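PDB 2VOS: folylpolyglutamate synthase protein FOLC from Mycobacterium tuberculosis, which probably uses ATP to add L-glutamate to dihydropteroate and to lengthen the poly-gamma-glutamate tail of tetrahydrofolate. Local coordinates for residues S400-H405 with R431-L436; V442-V447 with T464-T469. All coordinates share one frame; numbering follows the deposited sequence.

Contact 1: residues S400-H405 with R431-L436; sequences SVVVTH and RTAENL
Val402 and Val403 run parallel to Arg431 and Thr432 as paired strands, with Arg431 N bonding to Val401 O and Val403 N to Arg431 O, both at 2.8 Å. Ala433 N continues the ladder to Val403 O at 3.1 Å. This is the edge of the sheet in the Mur ligase-type C-terminal domain: a beta-alpha-beta unit in which helix 414-425 links strand 400-403 to the outermost strand, 430-432. Val403 and Thr432 point to the face covered by that helix, while Val402 and Arg431 point to the face beneath helix 436-451. On the first face the Val403 side chain slants across that of Thr432, CG2 to CG2 at 3.8 Å. With chi1 at -62°, Val403 CG2 lies between its own N and carbonyl carbon, which also brings it close to Arg431 O. On the other face Val402 CG1 meets Ala433 CB at 4.1 Å. Past the strands, Asn435 occupies the N-cap of helix 436-451, and its OD1 accepts from Asp438 N. A water links the two segments there, donating to His405 O and accepting from Leu436 N. Thr404 carries on the pairing with its side chain: chi1 of -173° turns OG1 toward the backbone of Ala433 to Asn435, and the hydroxyl donates to Ala433 O at 2.7 Å, approaching from above the carbonyl plane, 50° out of it.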
loop_
_atom_site.group_PDB
_atom_site.type_symbol
_atom_site.label_atom_id
_atom_site.label_comp_id
_atom_site.label_asym_id
_atom_site.label_seq_id
_atom_site.Cartn_x
_atom_site.Cartn_y
_atom_site.Cartn_z
ATOM N N SER A 400 7.474 5.768 -24.945
ATOM C CA SER A 400 6.100 6.134 -25.262
ATOM C C SER A 400 5.150 5.556 -24.267
ATOM O O SER A 400 5.532 4.735 -23.420
ATOM C CB SER A 400 5.703 5.779 -26.719
ATOM O OG SER A 400 5.611 4.393 -26.881
ATOM N N VAL A 401 3.887 5.937 -24.376
ATOM C CA VAL A 401 2.898 5.452 -23.451
ATOM C C VAL A 401 1.639 5.025 -24.215
ATOM O O VAL A 401 1.281 5.639 -25.238
ATOM C CB VAL A 401 2.669 6.526 -22.372
ATOM C CG1 VAL A 401 2.112 7.859 -23.017
ATOM C CG2 VAL A 401 1.812 6.000 -21.248
ATOM N N VAL A 402 1.006 3.941 -23.762
ATOM C CA VAL A 402 -0.315 3.535 -24.261
ATOM C C VAL A 402 -1.280 3.806 -23.125
ATOM O O VAL A 402 -1.138 3.215 -22.052
ATOM C CB VAL A 402 -0.347 2.003 -24.548
ATOM C CG1 VAL A 402 -1.687 1.611 -25.228
ATOM C CG2 VAL A 402 0.864 1.608 -25.427
ATOM N N VAL A 403 -2.240 4.696 -23.338
ATOM C CA VAL A 403 -3.218 5.038 -22.310
ATOM C C VAL A 403 -4.485 4.253 -22.537
ATOM O O VAL A 403 -4.879 3.990 -23.675
ATOM C CB VAL A 403 -3.528 6.553 -22.283
ATOM C CG1 VAL A 403 -2.273 7.360 -21.957
ATOM C CG2 VAL A 403 -4.043 7.006 -23.594
ATOM N N THR A 404 -5.113 3.827 -21.445
ATOM C CA THR A 404 -6.270 2.979 -21.534
ATOM C C THR A 404 -7.153 3.200 -20.301
ATOM O O THR A 404 -7.035 4.220 -19.618
ATOM C CB THR A 404 -5.841 1.470 -21.762
ATOM O OG1 THR A 404 -7.000 0.671 -22.011
ATOM C CG2 THR A 404 -5.104 0.897 -20.573
ATOM N N HIS A 405 -8.064 2.262 -20.051
ATOM C CA HIS A 405 -9.068 2.352 -18.975
ATOM C C HIS A 405 -8.963 1.017 -18.253
ATOM O O HIS A 405 -9.076 -0.019 -18.908
ATOM C CB HIS A 405 -10.465 2.474 -19.601
ATOM C CG HIS A 405 -11.561 2.748 -18.620
ATOM N ND1 HIS A 405 -11.953 1.834 -17.660
ATOM C CD2 HIS A 405 -12.361 3.834 -18.458
ATOM C CE1 HIS A 405 -12.932 2.351 -16.936
ATOM N NE2 HIS A 405 -13.211 3.559 -17.411
ATOM N N ARG A 431 -0.261 6.500 -27.464
ATOM C CA ARG A 431 -1.233 5.680 -28.172
ATOM C C ARG A 431 -2.373 5.355 -27.233
ATOM O O ARG A 431 -2.237 5.512 -26.002
ATOM C CB ARG A 431 -0.542 4.435 -28.730
ATOM C CG ARG A 431 0.303 4.835 -29.952
ATOM C CD ARG A 431 0.979 3.619 -30.608
ATOM N NE ARG A 431 1.779 3.928 -31.813
ATOM C CZ ARG A 431 2.843 4.744 -31.838
ATOM N NH1 ARG A 431 3.249 5.399 -30.735
ATOM N NH2 ARG A 431 3.507 4.916 -32.970
ATOM N N THR A 432 -3.493 4.899 -27.775
ATOM C CA THR A 432 -4.654 4.585 -26.947
ATOM C C THR A 432 -5.116 3.160 -27.201
ATOM O O THR A 432 -4.869 2.595 -28.265
ATOM C CB THR A 432 -5.860 5.532 -27.264
ATOM O OG1 THR A 432 -6.275 5.304 -28.596
ATOM C CG2 THR A 432 -5.544 7.018 -27.040
ATOM N N ALA A 433 -5.801 2.568 -26.241
ATOM C CA ALA A 433 -6.388 1.245 -26.452
ATOM C C ALA A 433 -7.620 1.176 -25.553
ATOM O O ALA A 433 -7.604 1.717 -24.445
ATOM C CB ALA A 433 -5.378 0.115 -26.090
ATOM N N GLU A 434 -8.665 0.491 -26.023
ATOM C CA GLU A 434 -9.956 0.486 -25.340
ATOM C C GLU A 434 -9.896 -0.224 -24.004
ATOM O O GLU A 434 -10.690 0.091 -23.088
ATOM C CB GLU A 434 -11.042 -0.159 -26.209
ATOM C CG GLU A 434 -11.323 0.581 -27.549
ATOM C CD GLU A 434 -12.539 -0.000 -28.313
ATOM O OE1 GLU A 434 -13.393 -0.687 -27.685
ATOM O OE2 GLU A 434 -12.651 0.227 -29.546
ATOM N N ASN A 435 -9.000 -1.206 -23.871
ATOM C CA ASN A 435 -8.913 -1.940 -22.621
ATOM C C ASN A 435 -7.480 -2.429 -22.393
ATOM O O ASN A 435 -6.601 -2.346 -23.283
ATOM C CB ASN A 435 -9.900 -3.115 -22.609
ATOM C CG ASN A 435 -9.621 -4.111 -23.710
ATOM O OD1 ASN A 435 -8.505 -4.619 -23.820
ATOM N ND2 ASN A 435 -10.609 -4.368 -24.542
ATOM N N LEU A 436 -7.246 -2.904 -21.187
ATOM C CA LEU A 436 -5.936 -3.264 -20.751
ATOM C C LEU A 436 -5.274 -4.358 -21.576
ATOM O O LEU A 436 -4.053 -4.300 -21.851
ATOM C CB LEU A 436 -6.016 -3.673 -19.271
ATOM C CG LEU A 436 -4.672 -3.874 -18.620
ATOM C CD1 LEU A 436 -3.877 -2.582 -18.678
ATOM C CD2 LEU A 436 -4.831 -4.340 -17.134
HETATM O O HOH W 1 -9.236 -2.822 -18.989
#

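Contact 2: residues V442-V447 with T464-T469; sequences VATSLV and TGIVIT
Val442 O is gripped by two donors, Leu446 N (3.0 Å) and the Ser445 hydroxyl OG (3.0 Å), in the helical turn whose inward residues, Ala443 and Val447, rest on Thr464, Gly465 and Ile466. The helix segment runs nearly antiparallel to strand 464-469, at 159°, with the axes approaching to 8.7 Å. Contact across the interface is by side-chain packing. Ile466 is the central piece. Its CG2 touches Ala443 CB at 3.7 Å, and CG1 and CD1 lie almost as close, so the alanine methyl is met by three carbons of the isoleucine. One helical turn further on, Val447 CG2 packs obliquely against Ile466 CG1 at 3.9 Å and also borders Gly465 O. The extended end of Ile466 (chi2 166°) carries CD1 beside Thr444 OG1, a hydroxyl already bonded to Ile440 O within the helix. Val447 uses its other branch on the start of the strand, CG1 to Thr464 OG1 at 3.4 Å; chi1 of 143° leaves these methyls well away from a staggered setting. Val376 of the neighbouring strand 374-379 lies against both Ala443 and Val447, and Pro346 also touches Val447. At the far end of the strand, Thr469 OG1 bonds to the backbone O of Asp351, an ADP-binding residue. A helix lying nearly antiparallel over a central parallel strand is the layered alpha/beta packing of a Rossmann-like domain, here the glutamate ligase domain of the Mur ligase family.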
loop_
_atom_site.group_PDB
_atom_site.type_symbol
_atom_site.label_atom_id
_atom_site.label_comp_id
_atom_site.label_asym_id
_atom_site.label_seq_id
_atom_site.Cartn_x
_atom_site.Cartn_y
_atom_site.Cartn_z
ATOM N N VAL A 442 -0.728 -3.569 -27.743
ATOM C CA VAL A 442 -0.120 -2.417 -28.396
ATOM C C VAL A 442 1.327 -2.238 -27.910
ATOM O O VAL A 442 2.252 -2.121 -28.746
ATOM C CB VAL A 442 -0.964 -1.125 -28.250
ATOM C CG1 VAL A 442 -0.244 0.084 -28.860
ATOM C CG2 VAL A 442 -2.323 -1.294 -28.968
ATOM N N ALA A 443 1.549 -2.250 -26.581
ATOM C CA ALA A 443 2.886 -2.041 -26.032
ATOM C C ALA A 443 3.796 -3.103 -26.591
ATOM O O ALA A 443 4.977 -2.863 -26.871
ATOM C CB ALA A 443 2.895 -2.093 -24.477
ATOM N N THR A 444 3.264 -4.302 -26.747
ATOM C CA THR A 444 4.099 -5.402 -27.146
ATOM C C THR A 444 4.582 -5.178 -28.571
ATOM O O THR A 444 5.732 -5.446 -28.876
ATOM C CB THR A 444 3.361 -6.763 -27.054
ATOM O OG1 THR A 444 2.997 -6.986 -25.684
ATOM C CG2 THR A 444 4.271 -7.930 -27.616
ATOM N N SER A 445 3.715 -4.695 -29.442
ATOM C CA SER A 445 4.156 -4.489 -30.798
ATOM C C SER A 445 5.164 -3.312 -30.839
ATOM O O SER A 445 6.096 -3.332 -31.618
ATOM C CB SER A 445 2.978 -4.353 -31.777
ATOM O OG SER A 445 2.288 -3.142 -31.558
ATOM N N LEU A 446 5.023 -2.331 -29.957
ATOM C CA LEU A 446 5.996 -1.246 -29.933
ATOM C C LEU A 446 7.376 -1.766 -29.492
ATOM O O LEU A 446 8.413 -1.431 -30.037
ATOM C CB LEU A 446 5.512 -0.120 -29.015
ATOM C CG LEU A 446 4.256 0.663 -29.404
ATOM C CD1 LEU A 446 3.889 1.698 -28.314
ATOM C CD2 LEU A 446 4.419 1.347 -30.761
ATOM N N VAL A 447 7.381 -2.648 -28.513
ATOM C CA VAL A 447 8.617 -3.176 -27.994
ATOM C C VAL A 447 9.269 -4.145 -29.040
ATOM O O VAL A 447 10.483 -4.209 -29.128
ATOM C CB VAL A 447 8.286 -3.868 -26.654
ATOM C CG1 VAL A 447 9.112 -5.099 -26.496
ATOM C CG2 VAL A 447 8.435 -2.904 -25.496
ATOM N N THR A 464 14.405 -4.311 -23.457
ATOM C CA THR A 464 13.184 -3.558 -23.659
ATOM C C THR A 464 12.234 -3.971 -22.558
ATOM O O THR A 464 12.373 -5.043 -21.974
ATOM C CB THR A 464 12.517 -3.878 -25.007
ATOM O OG1 THR A 464 12.171 -5.253 -25.045
ATOM C CG2 THR A 464 13.492 -3.625 -26.184
ATOM N N GLY A 465 11.256 -3.121 -22.287
ATOM C CA GLY A 465 10.261 -3.401 -21.251
ATOM C C GLY A 465 8.961 -2.623 -21.410
ATOM O O GLY A 465 8.880 -1.621 -22.130
ATOM N N ILE A 466 7.954 -3.136 -20.729
ATOM C CA ILE A 466 6.623 -2.585 -20.670
ATOM C C ILE A 466 6.346 -2.375 -19.178
ATOM O O ILE A 466 6.616 -3.270 -18.353
ATOM C CB ILE A 466 5.622 -3.596 -21.202
ATOM C CG1 ILE A 466 5.947 -3.873 -22.663
ATOM C CG2 ILE A 466 4.214 -3.035 -21.166
ATOM C CD1 ILE A 466 5.267 -5.061 -23.205
ATOM N N VAL A 467 5.855 -1.191 -18.828
ATOM C CA VAL A 467 5.592 -0.892 -17.436
ATOM C C VAL A 467 4.134 -0.497 -17.309
ATOM O O VAL A 467 3.652 0.485 -17.918
ATOM C CB VAL A 467 6.463 0.263 -16.959
ATOM C CG1 VAL A 467 6.137 0.560 -15.497
ATOM C CG2 VAL A 467 7.937 -0.114 -17.128
ATOM N N ILE A 468 3.396 -1.339 -16.593
ATOM C CA ILE A 468 1.955 -1.159 -16.475
ATOM C C ILE A 468 1.696 -0.493 -15.115
ATOM O O ILE A 468 1.967 -1.087 -14.054
ATOM C CB ILE A 468 1.261 -2.556 -16.527
ATOM C CG1 ILE A 468 1.701 -3.265 -17.823
ATOM C CG2 ILE A 468 -0.287 -2.467 -16.283
ATOM C CD1 ILE A 468 1.430 -4.788 -17.834
ATOM N N THR A 469 1.112 0.713 -15.120
ATOM C CA THR A 469 1.060 1.471 -13.871
ATOM C C THR A 469 -0.075 2.517 -13.904
ATOM O O THR A 469 -0.878 2.572 -14.877
ATOM C CB THR A 469 2.450 2.144 -13.641
ATOM O OG1 THR A 469 2.515 2.712 -12.347
ATOM C CG2 THR A 469 2.733 3.308 -14.699
#

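Overall arrangement
Contact 1 and contact 2 are joined by helix 436-451, which starts at the end of 431-436 and contains 442-447. After this helix the chain returns to strand 464-469, which in the same sheet is separated from strand 430-432 by strands 374-379 and 400-403. The centres of the contacts lie about 11 Å apart, and they meet through packing: Leu446 CD1 reaches Ser400 OG at 3.5 Å, Leu446 CD2 reaches Arg431 NE at 3.8 Å, and Val442 CG1 meets Val402 CG2 at 3.9 Å. Neither contact lies in the nucleotide pocket itself; the side chains of Ile466 and Leu436 stand about 11 and 12 Å from that of ADP-binding Asp351.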